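Uncharacterized protein MG027 (Mycoplasma genitalium, PDB 1Q8C) is of unknown function but resembles NusB proteins in its all-helical structure, so a related role in RNA binding is possible. Local coordinates at residues A104-L107 with C108-E112. Residues are numbered along the deposited sequence; the frame is centred on the assembly and turned at random.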
loop_
_atom_site.group_PDB
_atom_site.type_symbol
_atom_site.label_atom_id
_atom_site.label_comp_id
_atom_site.label_asym_id
_atom_site.label_seq_id
_atom_site.Cartn_x
_atom_site.Cartn_y
_atom_site.Cartn_z
ATOM N N ALA A 104 -3.684 4.245 -0.838
ATOM C CA ALA A 104 -3.389 3.026 -1.601
ATOM C C ALA A 104 -1.905 2.685 -1.508
ATOM O O ALA A 104 -1.526 1.517 -1.437
ATOM C CB ALA A 104 -3.818 3.199 -3.071
ATOM N N VAL A 105 -1.073 3.729 -1.515
ATOM C CA VAL A 105 0.361 3.581 -1.312
ATOM C C VAL A 105 0.667 3.034 0.095
ATOM O O VAL A 105 1.499 2.144 0.243
ATOM C CB VAL A 105 1.107 4.913 -1.481
ATOM C CG1 VAL A 105 2.565 4.769 -0.999
ATOM C CG2 VAL A 105 1.039 5.392 -2.924
ATOM N N VAL A 106 0.003 3.560 1.121
ATOM C CA VAL A 106 0.232 3.088 2.489
ATOM C C VAL A 106 -0.283 1.636 2.662
ATOM O O VAL A 106 0.373 0.822 3.281
ATOM C CB VAL A 106 -0.420 3.996 3.553
ATOM C CG1 VAL A 106 -0.320 3.343 4.936
ATOM C CG2 VAL A 106 0.259 5.373 3.595
ATOM N N LEU A 107 -1.450 1.317 2.133
ATOM C CA LEU A 107 -1.956 -0.057 2.242
ATOM C C LEU A 107 -1.069 -1.061 1.523
ATOM O O LEU A 107 -1.019 -2.225 1.910
ATOM C CB LEU A 107 -3.371 -0.150 1.690
ATOM C CG LEU A 107 -4.388 0.532 2.597
ATOM C CD1 LEU A 107 -5.659 0.807 1.831
ATOM C CD2 LEU A 107 -4.649 -0.330 3.810
ATOM N N CYS A 108 -0.366 -0.630 0.481
ATOM C CA CYS A 108 0.501 -1.550 -0.255
ATOM C C CYS A 108 1.698 -1.917 0.609
ATOM O O CYS A 108 2.091 -3.073 0.663
ATOM C CB CYS A 108 0.927 -0.960 -1.610
ATOM S SG CYS A 108 2.075 -1.989 -2.605
ATOM N N ALA A 109 2.249 -0.920 1.302
ATOM C CA ALA A 109 3.389 -1.086 2.201
ATOM C C ALA A 109 3.087 -2.025 3.377
ATOM O O ALA A 109 3.928 -2.853 3.767
ATOM C CB ALA A 109 3.830 0.290 2.733
ATOM N N LEU A 110 1.902 -1.846 3.957
ATOM C CA LEU A 110 1.382 -2.723 5.002
ATOM C C LEU A 110 1.198 -4.135 4.473
ATOM O O LEU A 110 1.524 -5.106 5.144
ATOM C CB LEU A 110 0.019 -2.226 5.488
ATOM C CG LEU A 110 -0.022 -0.863 6.183
ATOM C CD1 LEU A 110 -1.431 -0.428 6.537
ATOM C CD2 LEU A 110 0.787 -0.951 7.431
ATOM N N SER A 111 0.652 -4.234 3.266
ATOM C CA SER A 111 0.365 -5.524 2.653
ATOM C C SER A 111 1.655 -6.244 2.357
ATOM O O SER A 111 1.728 -7.451 2.521
ATOM C CB SER A 111 -0.433 -5.349 1.355
ATOM O OG SER A 111 -1.642 -4.653 1.594
ATOM N N GLU A 112 2.681 -5.482 1.968
ATOM C CA GLU A 112 3.944 -6.056 1.555
ATOM C C GLU A 112 4.762 -6.487 2.750
ATOM O O GLU A 112 5.438 -7.509 2.714
ATOM C CB GLU A 112 4.764 -5.081 0.689
ATOM C CG GLU A 112 6.142 -5.654 0.374
ATOM C CD GLU A 112 7.022 -4.820 -0.544
ATOM O OE1 GLU A 112 8.201 -5.214 -0.682
ATOM O OE2 GLU A 112 6.556 -3.812 -1.128
#
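S111 grips the carbonyl of L107 twice, one turn back in helix 100-116. Its backbone N donates to L107 O at 2.9 Å. Its OG donates to the same L107 O at 2.5 Å, a short bond. The two donors approach from opposite faces of the carbonyl plane. A chi1 of -58° sets OG anti to the carbonyl carbon of S111 and beside its N, which turns it back toward L107 O. The tight part is the run of backbone hydrogen bonds together with the S111 hydroxyl. L110 N donates a nearly straight hydrogen bond to V106 O at 3.1 Å, with an N-H...O angle of 169°. The hydrogen bond from C108 N to A104 O, also 3.1 Å, is more bent, at 136°. The A109 N to V105 O bond is weak. The side chains meet more loosely. L110 CD1 lies 4.2 Å from V106 CG1 and also 4.2 Å from L107 CD2, in loose apolar contact with both. The looser side does not face solvent: L110 packs on L147 and D148, and L107 on F71 and I75 of helix 55-81. The chemistry implies that the hydroxyl hydrogen is used within the helix, consistent with a serine held in a buried, largely apolar setting beside F64.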